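Local coordinates for protein serine protease pet (PDB 4OM9) that probably cleaves host proteins such as alpha-fodrin as a secreted serine protease, the passenger domain of an autotransporter enterotoxin of enteroaggregative E. coli, at residues 259-265 against 295-301; 312-318 against 336-342; 832-836 against 852-856. One frame throughout, in Å; residues are numbered along the deposited sequence.

Overall arrangement
Contacts 1 and 2 lie side by side at one end of the elongated chain, their centres 14 Å apart, and contact 3 lies near the other end, about 99 Å from contact 1 and 95 Å from contact 2, centre to centre. The three follow in series along the chain. Contacts 1 and 2 share a parallel sheet in which strands 258-262, 294-298, 316-318 and 341-343 succeed one another, so each joins consecutive turns of the beta-helix; strands 294-298 and 316-318 are direct neighbours, and F297 packs against F316 and F318. Contacts 1 and 2 thus belong to the beta-helix next to the protease region, and contact 3 to loops near the far end of the stalk.

Contact 1. Residues 259-265 against 295-301; sequences QNVNIDN and LVFSGGG
V261 and F297 meet across a pair of parallel strands, 259-262 and 295-298, whose axes come within 4.6 Å and run at 29° to each other. Backbone bonds make the frame: V296 N donates a hydrogen bond to Q259 O, V261 N to V296 O at 2.8 Å and almost straight (177°), S298 N to V261 O, and I263 N to S298 O. Beyond the strands N265 N still reaches G300 O at 3.1 Å, from well above the carbonyl plane.

The apolar contacts centre on F297. V261 lies alongside the ring, its CB 3.6 Å from F297 CD1, and I263 comes obliquely with its CD1 3.5 Å from the same F297 CD1. Their compact, greasy branches suit this side, and F316 and F318 of the next strand meet the same phenylalanine.

N260, N262 and S298 share the other face with V296, the two asparagines exposed. N262 is turned with CG beside its own backbone N (chi1 -66°), which brings OD1 to 2.8 Å from S298 OG, while the amide of N260 lies beside V296.

Past strand 295-298, G299 and, at the start of strand 301-305, G301 have backbone angles suited to glycine alone, and both lie close against 263-265. Parallel strands stacked turn on turn, with F297 and I263 turned into the core, belong to the right-handed beta-helix of autotransporter passengers.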
loop_
_atom_site.group_PDB
_atom_site.type_symbol
_atom_site.label_atom_id
_atom_site.label_comp_id
_atom_site.label_asym_id
_atom_site.label_seq_id
_atom_site.Cartn_x
_atom_site.Cartn_y
_atom_site.Cartn_z
ATOM N N GLN A 259 -42.820 16.180 -10.709
ATOM C CA GLN A 259 -43.561 16.454 -11.938
ATOM C C GLN A 259 -43.003 15.605 -13.070
ATOM O O GLN A 259 -41.887 15.831 -13.555
ATOM C CB GLN A 259 -43.519 17.937 -12.322
ATOM C CG GLN A 259 -44.316 18.209 -13.589
ATOM C CD GLN A 259 -44.363 19.660 -14.005
ATOM O OE1 GLN A 259 -44.016 20.569 -13.251
ATOM N NE2 GLN A 259 -44.807 19.882 -15.227
ATOM N N ASN A 260 -43.777 14.611 -13.481
ATOM C CA ASN A 260 -43.362 13.753 -14.573
ATOM C C ASN A 260 -43.394 14.472 -15.927
ATOM O O ASN A 260 -44.369 15.122 -16.284
ATOM C CB ASN A 260 -44.243 12.494 -14.605
ATOM C CG ASN A 260 -44.004 11.581 -13.397
ATOM O OD1 ASN A 260 -44.906 11.340 -12.591
ATOM N ND2 ASN A 260 -42.781 11.083 -13.269
ATOM N N VAL A 261 -42.311 14.369 -16.681
ATOM C CA VAL A 261 -42.324 14.881 -18.042
ATOM C C VAL A 261 -42.033 13.753 -19.002
ATOM O O VAL A 261 -40.912 13.252 -19.076
ATOM C CB VAL A 261 -41.315 16.000 -18.251
ATOM C CG1 VAL A 261 -41.532 16.616 -19.617
ATOM C CG2 VAL A 261 -41.454 17.051 -17.152
ATOM N N ASN A 262 -43.073 13.335 -19.707
ATOM C CA ASN A 262 -42.954 12.288 -20.701
ATOM C C ASN A 262 -42.576 12.868 -22.046
ATOM O O ASN A 262 -43.421 13.396 -22.773
ATOM C CB ASN A 262 -44.256 11.504 -20.803
ATOM C CG ASN A 262 -44.552 10.729 -19.545
ATOM O OD1 ASN A 262 -43.801 9.825 -19.174
ATOM N ND2 ASN A 262 -45.643 11.080 -18.874
ATOM N N ILE A 263 -41.291 12.768 -22.361
ATOM C CA ILE A 263 -40.761 13.331 -23.586
ATOM C C ILE A 263 -40.851 12.303 -24.704
ATOM O O ILE A 263 -41.175 12.647 -25.841
ATOM C CB ILE A 263 -39.317 13.802 -23.400
ATOM C CG1 ILE A 263 -39.229 14.780 -22.232
ATOM C CG2 ILE A 263 -38.787 14.458 -24.676
ATOM C CD1 ILE A 263 -37.882 15.454 -22.131
ATOM N N ASP A 264 -40.562 11.048 -24.370
ATOM C CA ASP A 264 -40.790 9.921 -25.275
ATOM C C ASP A 264 -40.164 10.132 -26.655
ATOM O O ASP A 264 -40.841 10.006 -27.670
ATOM C CB ASP A 264 -42.293 9.663 -25.438
ATOM C CG ASP A 264 -42.991 9.399 -24.116
ATOM O OD1 ASP A 264 -42.654 10.067 -23.117
ATOM O OD2 ASP A 264 -43.875 8.517 -24.068
ATOM N N ASN A 265 -38.878 10.471 -26.675
ATOM C CA ASN A 265 -38.122 10.702 -27.909
ATOM C C ASN A 265 -38.537 11.943 -28.686
ATOM O O ASN A 265 -37.995 12.214 -29.754
ATOM C CB ASN A 265 -38.207 9.491 -28.840
ATOM C CG ASN A 265 -37.305 8.354 -28.399
ATOM O OD1 ASN A 265 -36.471 8.517 -27.507
ATOM N ND2 ASN A 265 -37.460 7.196 -29.034
ATOM N N LEU A 295 -38.210 18.201 -12.243
ATOM C CA LEU A 295 -38.698 17.778 -13.533
ATOM C C LEU A 295 -38.123 16.401 -13.784
ATOM O O LEU A 295 -36.928 16.248 -14.036
ATOM C CB LEU A 295 -38.306 18.759 -14.639
ATOM C CG LEU A 295 -38.769 20.190 -14.395
ATOM C CD1 LEU A 295 -38.480 21.101 -15.618
ATOM C CD2 LEU A 295 -40.251 20.214 -14.044
ATOM N N VAL A 296 -38.985 15.397 -13.704
ATOM C CA VAL A 296 -38.573 14.008 -13.828
ATOM C C VAL A 296 -38.861 13.547 -15.246
ATOM O O VAL A 296 -40.004 13.215 -15.579
ATOM C CB VAL A 296 -39.298 13.122 -12.812
ATOM C CG1 VAL A 296 -38.782 11.697 -12.869
ATOM C CG2 VAL A 296 -39.122 13.690 -11.412
ATOM N N PHE A 297 -37.810 13.545 -16.068
ATOM C CA PHE A 297 -37.907 13.265 -17.495
ATOM C C PHE A 297 -37.884 11.780 -17.789
ATOM O O PHE A 297 -37.145 11.042 -17.168
ATOM C CB PHE A 297 -36.762 13.949 -18.245
ATOM C CG PHE A 297 -36.740 15.442 -18.085
ATOM C CD1 PHE A 297 -37.717 16.230 -18.683
ATOM C CD2 PHE A 297 -35.745 16.058 -17.348
ATOM C CE1 PHE A 297 -37.701 17.600 -18.549
ATOM C CE2 PHE A 297 -35.723 17.434 -17.206
ATOM C CZ PHE A 297 -36.709 18.208 -17.803
ATOM N N SER A 298 -38.685 11.344 -18.752
ATOM C CA SER A 298 -38.699 9.933 -19.116
ATOM C C SER A 298 -38.905 9.753 -20.613
ATOM O O SER A 298 -39.438 10.631 -21.281
ATOM C CB SER A 298 -39.783 9.190 -18.335
ATOM O OG SER A 298 -41.039 9.811 -18.513
ATOM N N GLY A 299 -38.451 8.617 -21.131
ATOM C CA GLY A 299 -38.647 8.266 -22.524
ATOM C C GLY A 299 -37.528 8.681 -23.461
ATOM O O GLY A 299 -37.509 8.277 -24.622
ATOM N N GLY A 300 -36.588 9.479 -22.959
ATOM C CA GLY A 300 -35.531 10.027 -23.795
ATOM C C GLY A 300 -36.052 11.230 -24.567
ATOM O O GLY A 300 -37.201 11.636 -24.397
ATOM N N GLY A 301 -35.214 11.804 -25.423
ATOM C CA GLY A 301 -35.649 12.905 -26.262
ATOM C C GLY A 301 -34.836 14.166 -26.088
ATOM O O GLY A 301 -33.762 14.150 -25.501
#

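Contact 2. Residues 312-318 against 336-342; sequences GYGGFIF and FKGAGID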
loop_
_atom_site.group_PDB
_atom_site.type_symbol
_atom_site.label_atom_id
_atom_site.label_comp_id
_atom_site.label_asym_id
_atom_site.label_seq_id
_atom_site.Cartn_x
_atom_site.Cartn_y
_atom_site.Cartn_z
ATOM N N GLY A 312 -35.467 26.932 -9.158
ATOM C CA GLY A 312 -35.470 27.144 -7.724
ATOM C C GLY A 312 -34.984 25.918 -6.958
ATOM O O GLY A 312 -33.844 25.471 -7.106
ATOM N N TYR A 313 -35.867 25.343 -6.157
ATOM C CA TYR A 313 -35.482 24.193 -5.340
ATOM C C TYR A 313 -35.570 22.883 -6.123
ATOM O O TYR A 313 -35.068 21.859 -5.683
ATOM C CB TYR A 313 -36.360 24.125 -4.089
ATOM C CG TYR A 313 -36.193 25.290 -3.136
ATOM C CD1 TYR A 313 -34.936 25.740 -2.783
ATOM C CD2 TYR A 313 -37.294 25.930 -2.580
ATOM C CE1 TYR A 313 -34.765 26.798 -1.906
ATOM C CE2 TYR A 313 -37.130 26.991 -1.694
ATOM C CZ TYR A 313 -35.852 27.415 -1.363
ATOM O OH TYR A 313 -35.657 28.464 -0.486
ATOM N N GLY A 314 -36.207 22.910 -7.285
ATOM C CA GLY A 314 -36.255 21.740 -8.151
ATOM C C GLY A 314 -34.973 21.560 -8.968
ATOM O O GLY A 314 -34.159 22.476 -9.042
ATOM N N GLY A 315 -34.806 20.379 -9.569
ATOM C CA GLY A 315 -33.734 20.097 -10.504
ATOM C C GLY A 315 -34.119 19.031 -11.520
ATOM O O GLY A 315 -35.265 18.577 -11.531
ATOM N N PHE A 316 -33.163 18.620 -12.353
ATOM C CA PHE A 316 -33.410 17.632 -13.406
ATOM C C PHE A 316 -33.179 16.201 -12.957
ATOM O O PHE A 316 -32.108 15.857 -12.451
ATOM C CB PHE A 316 -32.520 17.896 -14.630
ATOM C CG PHE A 316 -32.916 19.100 -15.439
ATOM C CD1 PHE A 316 -34.133 19.732 -15.234
ATOM C CD2 PHE A 316 -32.065 19.590 -16.431
ATOM C CE1 PHE A 316 -34.497 20.839 -15.994
ATOM C CE2 PHE A 316 -32.413 20.702 -17.198
ATOM C CZ PHE A 316 -33.631 21.324 -16.985
ATOM N N ILE A 317 -34.173 15.352 -13.178
ATOM C CA ILE A 317 -34.029 13.945 -12.874
ATOM C C ILE A 317 -34.355 13.148 -14.115
ATOM O O ILE A 317 -35.394 13.357 -14.729
ATOM C CB ILE A 317 -34.939 13.513 -11.709
ATOM C CG1 ILE A 317 -34.535 14.227 -10.414
ATOM C CG2 ILE A 317 -34.929 11.986 -11.539
ATOM C CD1 ILE A 317 -35.372 13.775 -9.150
ATOM N N PHE A 318 -33.462 12.234 -14.482
ATOM C CA PHE A 318 -33.601 11.456 -15.705
ATOM C C PHE A 318 -33.760 9.990 -15.381
ATOM O O PHE A 318 -33.147 9.503 -14.440
ATOM C CB PHE A 318 -32.384 11.653 -16.612
ATOM C CG PHE A 318 -32.255 13.038 -17.151
ATOM C CD1 PHE A 318 -31.600 14.016 -16.427
ATOM C CD2 PHE A 318 -32.802 13.368 -18.382
ATOM C CE1 PHE A 318 -31.496 15.294 -16.930
ATOM C CE2 PHE A 318 -32.699 14.634 -18.878
ATOM C CZ PHE A 318 -32.046 15.597 -18.157
ATOM N N PHE A 336 -28.939 27.045 -16.955
ATOM C CA PHE A 336 -29.817 26.336 -16.052
ATOM C C PHE A 336 -29.329 26.473 -14.623
ATOM O O PHE A 336 -28.119 26.501 -14.369
ATOM C CB PHE A 336 -29.920 24.863 -16.409
ATOM C CG PHE A 336 -30.663 24.047 -15.378
ATOM C CD1 PHE A 336 -32.031 24.202 -15.210
ATOM C CD2 PHE A 336 -29.990 23.132 -14.586
ATOM C CE1 PHE A 336 -32.721 23.455 -14.279
ATOM C CE2 PHE A 336 -30.670 22.374 -13.639
ATOM C CZ PHE A 336 -32.039 22.538 -13.480
ATOM N N LYS A 337 -30.283 26.560 -13.699
ATOM C CA LYS A 337 -29.990 26.577 -12.275
ATOM C C LYS A 337 -31.057 25.809 -11.522
ATOM O O LYS A 337 -32.245 25.892 -11.859
ATOM C CB LYS A 337 -29.912 28.007 -11.748
ATOM C CG LYS A 337 -29.608 28.086 -10.265
ATOM C CD LYS A 337 -29.443 29.521 -9.804
ATOM C CE LYS A 337 -29.101 29.583 -8.322
ATOM N NZ LYS A 337 -28.751 30.969 -7.894
ATOM N N GLY A 338 -30.636 25.074 -10.500
ATOM C CA GLY A 338 -31.562 24.375 -9.624
ATOM C C GLY A 338 -30.882 23.465 -8.617
ATOM O O GLY A 338 -29.754 23.703 -8.202
ATOM N N ALA A 339 -31.591 22.404 -8.239
ATOM C CA ALA A 339 -31.153 21.461 -7.213
ATOM C C ALA A 339 -29.974 20.631 -7.700
ATOM O O ALA A 339 -29.161 20.173 -6.919
ATOM C CB ALA A 339 -32.306 20.559 -6.821
ATOM N N GLY A 340 -29.885 20.463 -9.013
ATOM C CA GLY A 340 -28.785 19.742 -9.620
ATOM C C GLY A 340 -29.291 18.859 -10.740
ATOM O O GLY A 340 -30.370 19.080 -11.292
ATOM N N ILE A 341 -28.508 17.844 -11.072
ATOM C CA ILE A 341 -28.860 16.928 -12.139
ATOM C C ILE A 341 -28.684 15.504 -11.616
ATOM O O ILE A 341 -27.640 15.177 -11.065
ATOM C CB ILE A 341 -27.989 17.164 -13.390
ATOM C CG1 ILE A 341 -28.144 18.606 -13.883
ATOM C CG2 ILE A 341 -28.313 16.145 -14.484
ATOM C CD1 ILE A 341 -27.321 18.947 -15.127
ATOM N N ASP A 342 -29.713 14.676 -11.768
ATOM C CA ASP A 342 -29.701 13.304 -11.276
ATOM C C ASP A 342 -30.011 12.383 -12.447
ATOM O O ASP A 342 -31.144 12.306 -12.897
ATOM C CB ASP A 342 -30.723 13.129 -10.136
ATOM C CG ASP A 342 -30.710 11.718 -9.516
ATOM O OD1 ASP A 342 -29.817 10.912 -9.847
ATOM O OD2 ASP A 342 -31.603 11.418 -8.672
#
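The backbones of F316-I317 and I341-D342 run parallel, bonded by D342 N to F316 O (2.8 Å) and F318 N to D342 O, while the glycine-rich stretches leading into the two strands are joined by F316 N to G340 O and by A339 N to G314 O at 2.7 Å.

F316 and F336 then approach from opposite directions and stack face to face, centroids 4.0 Å apart and planes at 17°, with F336 CE1 3.6 Å from F316 CZ. The F336 side chain gets there because CG stands anti to its backbone N (chi1 172°), while F316 has CG beside its own N. G338 N lies over the rim of the opposite face of the F336 ring.

This is an aromatic stack across the beta-helix interior, between residues of two different sheets, and W351 and L309 border it. Glycine suits G315, since a side chain there would collide with G340 O, and G338, where one would run into G314 O. A339 is small enough for its CB to sit 3.3 Å from Y313 O. F318 and I341 cross at a slant, F318 CE1 4.1 Å from I341 CG2. On the face that carries I317 and D342 these two lie side by side, I317 CG1 4.0 Å from D342 CB, and Y110 packs on I317 there.

Contact 3. Residues 832-836 against 852-856; sequences KNIFN and MRTNT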
loop_
_atom_site.group_PDB
_atom_site.type_symbol
_atom_site.label_atom_id
_atom_site.label_comp_id
_atom_site.label_asym_id
_atom_site.label_seq_id
_atom_site.Cartn_x
_atom_site.Cartn_y
_atom_site.Cartn_z
ATOM N N LYS A 832 50.472 -17.227 -14.015
ATOM C CA LYS A 832 51.632 -17.724 -14.759
ATOM C C LYS A 832 52.815 -18.012 -13.854
ATOM O O LYS A 832 53.612 -17.118 -13.566
ATOM C CB LYS A 832 52.037 -16.719 -15.840
ATOM C CG LYS A 832 51.704 -17.160 -17.258
ATOM C CD LYS A 832 50.326 -17.808 -17.340
ATOM C CE LYS A 832 49.204 -16.815 -17.073
ATOM N NZ LYS A 832 47.911 -17.510 -16.834
ATOM N N ASN A 833 52.922 -19.268 -13.424
ATOM C CA ASN A 833 53.921 -19.682 -12.446
ATOM C C ASN A 833 53.785 -18.859 -11.168
ATOM O O ASN A 833 54.772 -18.575 -10.491
ATOM C CB ASN A 833 55.339 -19.561 -13.019
ATOM C CG ASN A 833 55.999 -20.914 -13.261
ATOM O OD1 ASN A 833 55.333 -21.947 -13.352
ATOM N ND2 ASN A 833 57.320 -20.908 -13.375
ATOM N N ILE A 834 52.550 -18.474 -10.856
ATOM C CA ILE A 834 52.249 -17.712 -9.648
ATOM C C ILE A 834 51.444 -18.585 -8.693
ATOM O O ILE A 834 50.251 -18.809 -8.889
ATOM C CB ILE A 834 51.476 -16.416 -9.969
ATOM C CG1 ILE A 834 52.124 -15.699 -11.156
ATOM C CG2 ILE A 834 51.432 -15.509 -8.749
ATOM C CD1 ILE A 834 51.474 -14.391 -11.525
ATOM N N PHE A 835 52.113 -19.077 -7.659
ATOM C CA PHE A 835 51.548 -20.088 -6.778
ATOM C C PHE A 835 51.003 -19.477 -5.491
ATOM O O PHE A 835 51.547 -18.494 -4.989
ATOM C CB PHE A 835 52.614 -21.144 -6.470
ATOM C CG PHE A 835 53.144 -21.830 -7.695
ATOM C CD1 PHE A 835 52.470 -22.907 -8.248
ATOM C CD2 PHE A 835 54.301 -21.382 -8.309
ATOM C CE1 PHE A 835 52.946 -23.529 -9.385
ATOM C CE2 PHE A 835 54.781 -22.000 -9.446
ATOM C CZ PHE A 835 54.105 -23.076 -9.983
ATOM N N ASN A 836 49.937 -20.069 -4.955
ATOM C CA ASN A 836 49.220 -19.469 -3.830
ATOM C C ASN A 836 48.963 -20.421 -2.670
ATOM O O ASN A 836 48.980 -21.636 -2.844
ATOM C CB ASN A 836 47.886 -18.899 -4.315
ATOM C CG ASN A 836 48.067 -17.777 -5.309
ATOM O OD1 ASN A 836 48.884 -16.879 -5.105
ATOM N ND2 ASN A 836 47.317 -17.828 -6.403
ATOM N N MET A 852 46.167 -29.412 -6.698
ATOM C CA MET A 852 47.170 -28.366 -6.515
ATOM C C MET A 852 48.193 -28.363 -7.650
ATOM O O MET A 852 48.346 -29.354 -8.359
ATOM C CB MET A 852 47.869 -28.549 -5.166
ATOM C CG MET A 852 46.909 -28.934 -4.053
ATOM S SD MET A 852 47.462 -28.442 -2.416
ATOM C CE MET A 852 46.076 -28.970 -1.412
ATOM N N ARG A 853 48.893 -27.248 -7.824
ATOM C CA ARG A 853 49.827 -27.125 -8.935
ATOM C C ARG A 853 51.273 -26.969 -8.481
ATOM O O ARG A 853 51.539 -26.592 -7.343
ATOM C CB ARG A 853 49.452 -25.934 -9.819
ATOM C CG ARG A 853 48.021 -25.929 -10.310
ATOM C CD ARG A 853 47.780 -24.750 -11.242
ATOM N NE ARG A 853 48.199 -23.482 -10.648
ATOM C CZ ARG A 853 48.480 -22.384 -11.344
ATOM N NH1 ARG A 853 48.396 -22.394 -12.667
ATOM N NH2 ARG A 853 48.857 -21.276 -10.720
ATOM N N THR A 854 52.191 -27.277 -9.395
ATOM C CA THR A 854 53.617 -26.991 -9.253
ATOM C C THR A 854 54.285 -27.241 -10.598
ATOM O O THR A 854 53.782 -28.026 -11.404
ATOM C CB THR A 854 54.288 -27.851 -8.177
ATOM O OG1 THR A 854 55.687 -27.540 -8.123
ATOM C CG2 THR A 854 54.122 -29.326 -8.497
ATOM N N ASN A 855 55.401 -26.567 -10.858
ATOM C CA ASN A 855 56.163 -26.858 -12.070
ATOM C C ASN A 855 57.168 -27.997 -11.825
ATOM O O ASN A 855 57.217 -28.943 -12.610
ATOM C CB ASN A 855 56.861 -25.597 -12.605
ATOM C CG ASN A 855 57.824 -24.977 -11.607
ATOM O OD1 ASN A 855 57.427 -24.176 -10.759
ATOM N ND2 ASN A 855 59.105 -25.330 -11.721
ATOM N N THR A 856 57.933 -27.913 -10.734
ATOM C CA THR A 856 58.839 -28.987 -10.305
ATOM C C THR A 856 59.591 -28.640 -9.025
ATOM O O THR A 856 59.549 -29.388 -8.041
ATOM C CB THR A 856 59.898 -29.341 -11.381
ATOM O OG1 THR A 856 59.268 -30.032 -12.467
ATOM C CG2 THR A 856 60.989 -30.242 -10.793
#
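F835 fills the tight part of this contact: its ring leans obliquely on the main chain of R853 and T854, with N855 OD1 at its far end. The ring atom F835 CE1 is 3.5 Å from T854 CA, and F835 CD1 is 3.9 Å from R853 O, so a flat aromatic group suits the place by lying close along the neighbouring chain. At the far end, F835 CZ is 3.6 Å from N855 OD1, the amide side chain crossing that of the phenylalanine at about a right angle with the two planes 42° apart. N855 takes the less usual chi1 of 59°, with CG tucked between both backbone arms, the turn that brings its OD1 over to the phenylalanine, while its ND2 is bonded to Q858 OE1. T854 points the other way, and its OG1 is bonded to Q858 O.

Both loops follow strand 794-796, in the part of the elongated passenger remote from the protease region, and M852 and T854 make backbone bonds to D878. Neither 832-836 nor 852-856 is a regular strand and no clear hydrogen bond joins them; this is loop-on-loop packing, probably near the far end of the beta-helical stalk.

The looser side lies round the polar ends. R853 bends at chi3 and brings NH2 near I834 O, 3.4 Å away at the edge of the guanidinium and in its plane; NH2 also bonds to G831 O. A long arginine chain can bring its guanidinium up to these carbonyls, though the I834 O approach is long and the G831 O bond weak. N833 OD1 lies 4.0 Å from both OD1 and CB of N855, the side chains crossing at about a right angle with the amide planes 44° apart, and N833 OD1 is covered here without a polar partner. I834 turns away from the other segment and is exposed to solvent.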